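Local coordinates for predicted sugar phosphatases of the HAD superfamily (Cytophaga hutchinsonii, PDB 2HX1), which probably hydrolyses phosphate esters of sugars or related metabolites, using a magnesium-dependent active site of the haloacid dehalogenase (HAD) superfamily, at residues D233-G241 with K265-P273; N243-T254 with V272-A280. One frame throughout, in Å; residues are numbered along the deposited sequence.

Interaction 1 of 2, residues D233-G241 with K265-P273. With MG (magnesium ion), chain E; EDO (1,2-ethanediol), chain O.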
# COMPACT_ATOMS: atom_id res chain seq x y z
N ASP A 233 -4.11 17.47 -17.48
CA ASP A 233 -2.76 16.91 -17.64
C ASP A 233 -2.49 15.67 -16.81
O ASP A 233 -1.44 15.05 -16.96
CB ASP A 233 -1.69 17.96 -17.34
CG ASP A 233 -1.73 18.42 -15.89
OD1 ASP A 233 -2.85 18.76 -15.42
OD2 ASP A 233 -0.67 18.42 -15.22
N THR A 234 -3.45 15.27 -15.97
CA THR A 234 -3.27 14.18 -15.02
C THR A 234 -4.32 13.10 -15.20
O THR A 234 -5.52 13.39 -15.14
CB THR A 234 -3.34 14.73 -13.59
OG1 THR A 234 -2.38 15.78 -13.47
CG2 THR A 234 -3.03 13.62 -12.53
N LEU A 235 -3.86 11.87 -15.45
CA LEU A 235 -4.76 10.75 -15.78
C LEU A 235 -5.71 10.37 -14.62
O LEU A 235 -6.92 10.20 -14.78
CB LEU A 235 -3.94 9.51 -16.21
CG LEU A 235 -3.30 9.65 -17.60
CD1 LEU A 235 -2.12 8.73 -17.81
CD2 LEU A 235 -4.30 9.43 -18.76
N HIS A 236 -5.14 10.25 -13.45
CA HIS A 236 -5.85 9.64 -12.35
C HIS A 236 -6.79 10.62 -11.67
O HIS A 236 -7.56 10.20 -10.82
CB HIS A 236 -4.87 9.03 -11.33
CG HIS A 236 -3.70 9.91 -11.02
ND1 HIS A 236 -3.66 10.73 -9.91
CD2 HIS A 236 -2.54 10.12 -11.69
CE1 HIS A 236 -2.52 11.40 -9.90
NE2 HIS A 236 -1.83 11.05 -10.98
N THR A 237 -6.75 11.91 -12.04
CA THR A 237 -7.70 12.88 -11.50
C THR A 237 -8.65 13.46 -12.60
O THR A 237 -9.88 13.19 -12.63
CB THR A 237 -6.96 14.06 -10.75
OG1 THR A 237 -6.06 14.71 -11.64
CG2 THR A 237 -6.15 13.60 -9.54
N ASP A 238 -8.08 14.23 -13.52
CA ASP A 238 -8.85 14.83 -14.61
C ASP A 238 -9.49 13.82 -15.59
O ASP A 238 -10.68 13.92 -15.88
CB ASP A 238 -7.97 15.79 -15.42
CG ASP A 238 -7.23 16.77 -14.55
OD1 ASP A 238 -7.84 17.32 -13.60
OD2 ASP A 238 -6.01 16.95 -14.78
N ILE A 239 -8.70 12.89 -16.09
CA ILE A 239 -9.13 12.03 -17.19
C ILE A 239 -10.00 10.93 -16.63
O ILE A 239 -11.08 10.69 -17.16
CB ILE A 239 -7.95 11.42 -17.96
CG1 ILE A 239 -6.94 12.52 -18.37
CG2 ILE A 239 -8.46 10.65 -19.19
CD1 ILE A 239 -7.55 13.70 -19.12
N LEU A 240 -9.55 10.26 -15.57
CA LEU A 240 -10.36 9.22 -14.88
C LEU A 240 -11.66 9.83 -14.41
O LEU A 240 -12.75 9.30 -14.68
CB LEU A 240 -9.57 8.64 -13.68
CG LEU A 240 -10.27 7.59 -12.80
CD1 LEU A 240 -10.67 6.43 -13.64
CD2 LEU A 240 -9.43 7.15 -11.58
N GLY A 241 -11.56 10.98 -13.73
CA GLY A 241 -12.73 11.66 -13.19
C GLY A 241 -13.74 11.98 -14.26
O GLY A 241 -14.90 11.62 -14.14
N LYS A 265 2.01 5.39 -19.53
CA LYS A 265 1.12 5.66 -18.40
C LYS A 265 -0.30 5.28 -18.77
O LYS A 265 -1.02 4.74 -17.93
CB LYS A 265 1.22 7.09 -17.91
CG LYS A 265 2.57 7.42 -17.25
CD LYS A 265 2.67 8.93 -16.96
CE LYS A 265 3.71 9.26 -15.88
NZ LYS A 265 3.54 10.64 -15.36
N ILE A 266 -0.72 5.53 -20.02
CA ILE A 266 -2.07 5.20 -20.42
C ILE A 266 -2.27 3.67 -20.37
O ILE A 266 -3.28 3.18 -19.84
CB ILE A 266 -2.43 5.82 -21.78
CG1 ILE A 266 -2.49 7.35 -21.65
CG2 ILE A 266 -3.77 5.27 -22.30
CD1 ILE A 266 -2.45 8.10 -22.97
N LYS A 267 -1.29 2.93 -20.86
CA LYS A 267 -1.32 1.47 -20.88
C LYS A 267 -1.27 0.87 -19.48
O LYS A 267 -1.96 -0.11 -19.21
CB LYS A 267 -0.17 0.92 -21.72
CG LYS A 267 -0.24 -0.59 -22.01
CD LYS A 267 0.69 -0.99 -23.19
CE LYS A 267 0.85 -2.51 -23.29
NZ LYS A 267 1.45 -3.00 -24.58
N SER A 268 -0.45 1.44 -18.60
CA SER A 268 -0.29 0.88 -17.25
C SER A 268 -1.50 1.15 -16.34
O SER A 268 -1.84 0.34 -15.49
CB SER A 268 1.03 1.34 -16.64
OG SER A 268 0.88 2.58 -16.02
N THR A 269 -2.21 2.26 -16.56
CA THR A 269 -3.40 2.59 -15.76
C THR A 269 -4.71 2.15 -16.43
O THR A 269 -5.74 1.94 -15.75
CB THR A 269 -3.50 4.12 -15.49
OG1 THR A 269 -3.63 4.81 -16.73
CG2 THR A 269 -2.27 4.67 -14.76
N GLY A 270 -4.69 1.99 -17.74
CA GLY A 270 -5.91 1.74 -18.49
C GLY A 270 -6.88 2.93 -18.49
O GLY A 270 -8.09 2.79 -18.79
N ILE A 271 -6.34 4.10 -18.17
CA ILE A 271 -7.11 5.32 -18.20
C ILE A 271 -6.91 5.97 -19.57
O ILE A 271 -5.87 6.59 -19.83
CB ILE A 271 -6.71 6.31 -17.08
CG1 ILE A 271 -6.96 5.69 -15.70
CG2 ILE A 271 -7.49 7.64 -17.24
CD1 ILE A 271 -6.20 6.40 -14.53
N VAL A 272 -7.91 5.80 -20.44
CA VAL A 272 -7.83 6.23 -21.83
C VAL A 272 -8.56 7.55 -22.07
O VAL A 272 -9.75 7.68 -21.81
CB VAL A 272 -8.39 5.11 -22.75
CG1 VAL A 272 -8.17 5.43 -24.22
CG2 VAL A 272 -7.71 3.81 -22.39
N PRO A 273 -7.83 8.56 -22.58
CA PRO A 273 -8.51 9.81 -22.92
C PRO A 273 -9.21 9.73 -24.28
O PRO A 273 -8.72 9.03 -25.18
CB PRO A 273 -7.38 10.84 -22.93
CG PRO A 273 -6.13 10.08 -23.06
CD PRO A 273 -6.40 8.62 -22.88
MG MG E . -3.27 19.68 -13.60
C1 EDO O . -7.46 3.04 -13.19
O1 EDO O . -6.03 2.85 -13.28
C2 EDO O . -7.77 4.01 -12.03
O2 EDO O . -7.92 3.36 -10.75
O HOH W 1 -1.50 19.31 -12.76
O HOH W 2 -4.28 17.88 -13.00
O HOH W 3 -3.94 20.60 -11.89
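Leu-235 reaches across from the first turn of its helix and spreads its two methyls over separate targets. A chi1 of -73° sets CG beside the backbone N, and chi2 of 158° then points CD1 at helix 265-269, 3.7 Å from CB of Lys-265, and CD2 at the chain that follows, 3.4 Å from the carbonyl O of Ile-271. CD2 also meets CG1 of Ile-266. The side chain of Ile-271 slides past Leu-235 in the opposite direction; its CG2 packs 3.7 Å from CG2 of Ile-239, and its CD1 lies against the helix backbone, 3.9 Å from CA of His-236 and close to CB of Leu-240. The CG2 methyl of Ile-239 extends the apolar seam to Pro-273, 3.9 Å from its CB. No hydrogen bond crosses. Within 265-273, Thr-269 OG1 donates back to Lys-265 O and accepts from Ile-271 N at 3.1 Å; the second bond makes an ST turn where the chain leaves the helix. An ethanediol, probably from the crystallisation liquor, donates to Thr-269 O and touches Ile-271 and Leu-240, the latter also packing on Ile-200 of the second subunit. Just before the helix, Asp-233 OD1 binds magnesium at 2.1 Å; Asp-20, the carbonyl O of Phe-22 and three waters complete the shell. The axes of 235-241 and 265-269, inclined at 76°, come no nearer than 12.1 Å, side chains and the chain 270-273 bridging the gap; Ile-239 and Pro-273 rest on strand 248-252.

Interaction 2 of 2, residues N243-T254 with V272-A280; sequences NKFGLDTALVLT and VPTHICESA
Thr-249 OG1 is held by two bonds: it donates to Asn-243 OD1 at 3.0 Å and accepts from Thr-274 N at 3.2 Å. A chi1 of 58°, which sets the hydroxyl between the backbone N and the carbonyl carbon, brings it within range of both. Thr-274 returns the bond, its OG1 accepting from Thr-249 N at 2.9 Å along a nearly straight N-H line (171°), so the two threonines are linked reciprocally, each backbone N to the other's hydroxyl. The Asn-243 amide is also held at both ends. ND2 donates to Val-272 O at 2.8 Å, coming from above the carbonyl plane, and OD1 additionally takes a bond from Lys-94 of the second subunit. Asp-248 crosses Thr-274 at about a right angle, and its OD2 is bonded to Tyr-14, whose OH is also hydrogen-bonded to His-275 NE2, while ND1 of that ring bonds to Glu-5.

Beyond the threonines the strands run parallel. His-275 N bonds to Thr-249 O, Leu-251 N to His-275 O, and Cys-277 N to Leu-251 O at 2.8 Å. Leu-251 and Ile-276 turn their side chains to one face, where Pro-273 CG comes 3.9 Å from Leu-251 CB; Ala-250, His-275 and Cys-277 occupy the other. Further along, Leu-253 CD1 packs 4.0 Å from Ile-276 CG2. A water joins Thr-254 OG1 to Ala-280 N, and the same hydroxyl bonds to Gly-23 O. Strand 248-252, helix 262-269 and strand 275-277 form a beta-alpha-beta unit, with 275-277 at the edge of the six-stranded parallel sheet of this Rossmann-like HAD core.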
# COMPACT_ATOMS: atom_id res chain seq x y z
N ASN A 243 -13.98 10.74 -17.41
CA ASN A 243 -14.47 9.52 -18.07
C ASN A 243 -15.59 8.81 -17.27
O ASN A 243 -16.65 8.46 -17.80
CB ASN A 243 -13.29 8.58 -18.27
CG ASN A 243 -12.48 8.91 -19.50
OD1 ASN A 243 -12.88 9.71 -20.33
ND2 ASN A 243 -11.33 8.25 -19.63
N LYS A 244 -15.35 8.63 -15.98
CA LYS A 244 -16.33 7.99 -15.12
C LYS A 244 -17.66 8.72 -15.11
O LYS A 244 -18.70 8.10 -15.02
CB LYS A 244 -15.79 7.87 -13.69
CG LYS A 244 -14.67 6.91 -13.51
CD LYS A 244 -14.25 6.82 -12.03
CE LYS A 244 -15.29 6.04 -11.17
NZ LYS A 244 -14.78 5.86 -9.75
N PHE A 245 -17.63 10.05 -15.19
CA PHE A 245 -18.84 10.85 -15.18
C PHE A 245 -19.53 10.89 -16.54
O PHE A 245 -20.66 11.34 -16.62
CB PHE A 245 -18.54 12.29 -14.77
CG PHE A 245 -19.75 13.10 -14.48
CD1 PHE A 245 -20.57 12.78 -13.40
CD2 PHE A 245 -20.09 14.19 -15.25
CE1 PHE A 245 -21.70 13.52 -13.12
CE2 PHE A 245 -21.24 14.94 -14.98
CZ PHE A 245 -22.03 14.62 -13.91
N GLY A 246 -18.88 10.43 -17.59
CA GLY A 246 -19.47 10.43 -18.93
C GLY A 246 -18.98 11.55 -19.82
O GLY A 246 -19.39 11.65 -20.98
N LEU A 247 -18.09 12.39 -19.31
CA LEU A 247 -17.58 13.52 -20.11
C LEU A 247 -16.60 12.99 -21.16
O LEU A 247 -16.01 11.93 -20.98
CB LEU A 247 -16.88 14.55 -19.23
CG LEU A 247 -17.65 15.11 -18.03
CD1 LEU A 247 -16.78 16.09 -17.23
CD2 LEU A 247 -18.95 15.79 -18.53
N ASP A 248 -16.45 13.69 -22.28
CA ASP A 248 -15.28 13.40 -23.14
C ASP A 248 -14.11 14.03 -22.40
O ASP A 248 -14.30 14.93 -21.57
CB ASP A 248 -15.40 13.99 -24.53
CG ASP A 248 -16.16 13.09 -25.50
OD1 ASP A 248 -16.71 12.05 -25.08
OD2 ASP A 248 -16.22 13.46 -26.69
N THR A 249 -12.93 13.52 -22.68
CA THR A 249 -11.72 13.99 -22.06
C THR A 249 -10.58 14.23 -23.06
O THR A 249 -10.37 13.46 -23.99
CB THR A 249 -11.25 12.97 -20.97
OG1 THR A 249 -11.05 11.68 -21.56
CG2 THR A 249 -12.28 12.91 -19.86
N ALA A 250 -9.82 15.29 -22.81
CA ALA A 250 -8.63 15.57 -23.60
C ALA A 250 -7.45 15.67 -22.67
O ALA A 250 -7.42 16.52 -21.76
CB ALA A 250 -8.80 16.88 -24.41
N LEU A 251 -6.50 14.75 -22.85
CA LEU A 251 -5.21 14.82 -22.19
C LEU A 251 -4.32 15.83 -22.90
O LEU A 251 -4.02 15.68 -24.10
CB LEU A 251 -4.48 13.47 -22.24
CG LEU A 251 -3.14 13.48 -21.49
CD1 LEU A 251 -3.33 13.63 -19.96
CD2 LEU A 251 -2.30 12.26 -21.81
N VAL A 252 -3.87 16.83 -22.17
CA VAL A 252 -2.79 17.71 -22.67
C VAL A 252 -1.43 17.28 -22.14
O VAL A 252 -1.32 16.61 -21.10
CB VAL A 252 -3.02 19.18 -22.39
CG1 VAL A 252 -4.15 19.67 -23.26
CG2 VAL A 252 -3.26 19.44 -20.90
N LEU A 253 -0.38 17.63 -22.88
CA LEU A 253 0.95 17.12 -22.58
C LEU A 253 1.86 18.20 -21.93
O LEU A 253 3.08 18.04 -21.86
CB LEU A 253 1.57 16.54 -23.86
CG LEU A 253 0.77 15.41 -24.53
CD1 LEU A 253 1.31 15.08 -25.95
CD2 LEU A 253 0.73 14.16 -23.62
N THR A 254 1.23 19.27 -21.43
CA THR A 254 1.94 20.39 -20.91
C THR A 254 2.18 20.31 -19.40
O THR A 254 2.67 21.27 -18.81
CB THR A 254 1.21 21.73 -21.22
OG1 THR A 254 -0.20 21.59 -20.95
CG2 THR A 254 1.42 22.12 -22.68
N VAL A 272 -7.91 5.80 -20.44
CA VAL A 272 -7.83 6.23 -21.83
C VAL A 272 -8.56 7.55 -22.07
O VAL A 272 -9.75 7.68 -21.81
CB VAL A 272 -8.39 5.11 -22.75
CG1 VAL A 272 -8.17 5.43 -24.22
CG2 VAL A 272 -7.71 3.81 -22.39
N PRO A 273 -7.83 8.56 -22.58
CA PRO A 273 -8.51 9.81 -22.92
C PRO A 273 -9.21 9.73 -24.28
O PRO A 273 -8.72 9.03 -25.18
CB PRO A 273 -7.38 10.84 -22.93
CG PRO A 273 -6.13 10.08 -23.06
CD PRO A 273 -6.40 8.62 -22.88
N THR A 274 -10.32 10.44 -24.44
CA THR A 274 -10.99 10.56 -25.74
C THR A 274 -9.98 11.10 -26.76
O THR A 274 -9.87 10.57 -27.87
CB THR A 274 -12.25 11.45 -25.70
OG1 THR A 274 -12.98 11.27 -24.46
CG2 THR A 274 -13.18 11.16 -26.92
N HIS A 275 -9.20 12.12 -26.36
CA HIS A 275 -8.27 12.78 -27.26
C HIS A 275 -6.97 13.12 -26.54
O HIS A 275 -6.94 13.24 -25.31
CB HIS A 275 -8.86 14.10 -27.75
CG HIS A 275 -10.19 13.97 -28.41
ND1 HIS A 275 -10.36 13.35 -29.62
CD2 HIS A 275 -11.41 14.41 -28.02
CE1 HIS A 275 -11.65 13.39 -29.95
NE2 HIS A 275 -12.31 14.03 -28.99
N ILE A 276 -5.90 13.26 -27.32
CA ILE A 276 -4.62 13.70 -26.80
C ILE A 276 -4.23 14.92 -27.60
O ILE A 276 -4.39 14.92 -28.82
CB ILE A 276 -3.53 12.61 -26.85
CG1 ILE A 276 -4.02 11.36 -26.11
CG2 ILE A 276 -2.20 13.16 -26.22
CD1 ILE A 276 -3.15 10.12 -26.24
N CYS A 277 -3.82 15.98 -26.90
CA CYS A 277 -3.41 17.24 -27.53
C CYS A 277 -2.10 17.69 -26.92
O CYS A 277 -1.82 17.40 -25.76
CB CYS A 277 -4.44 18.35 -27.27
SG CYS A 277 -6.14 18.01 -27.72
N GLU A 278 -1.30 18.40 -27.69
CA GLU A 278 -0.06 18.98 -27.21
C GLU A 278 -0.33 19.98 -26.07
O GLU A 278 0.33 19.94 -25.05
CB GLU A 278 0.69 19.61 -28.39
CG GLU A 278 1.67 20.72 -28.01
CD GLU A 278 2.25 21.43 -29.23
OE1 GLU A 278 1.49 21.81 -30.16
OE2 GLU A 278 3.50 21.59 -29.23
N SER A 279 -1.29 20.88 -26.25
CA SER A 279 -1.66 21.82 -25.22
C SER A 279 -3.05 22.41 -25.48
O SER A 279 -3.64 22.21 -26.54
CB SER A 279 -0.64 22.98 -25.15
OG SER A 279 -1.08 24.09 -25.90
N ALA A 280 -3.53 23.16 -24.49
CA ALA A 280 -4.80 23.86 -24.58
C ALA A 280 -4.67 25.24 -25.21
O ALA A 280 -5.67 25.95 -25.36
CB ALA A 280 -5.45 23.99 -23.17
O HOH W 4 -2.32 23.18 -22.02

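The two interactions interlock, with centres 9 Å apart, and share Val-272 and Pro-273, where the chain passes from helix 262-269 into strand 275-277. Helix 235-245 serves both: its beginning packs on the exit of helix 262-269 in interaction 1, and its end supplies Asn-243 to interaction 2. Ile-239 bridges them, its CG2 lying 3.7 Å from Thr-249 OG1, while CD1 of Ile-266 meets CD1 of Ile-276 at 3.9 Å. Magnesium belongs to interaction 1 through Asp-233, yet the nearest side-chain atom of Val-252 in interaction 2 is about 7 Å from the ion. The start of helix 235-245 and the C-terminal end of strand 248-252 thus lie near the metal, while edge strand 275-277 is farther off. Both contacts also touch the second subunit.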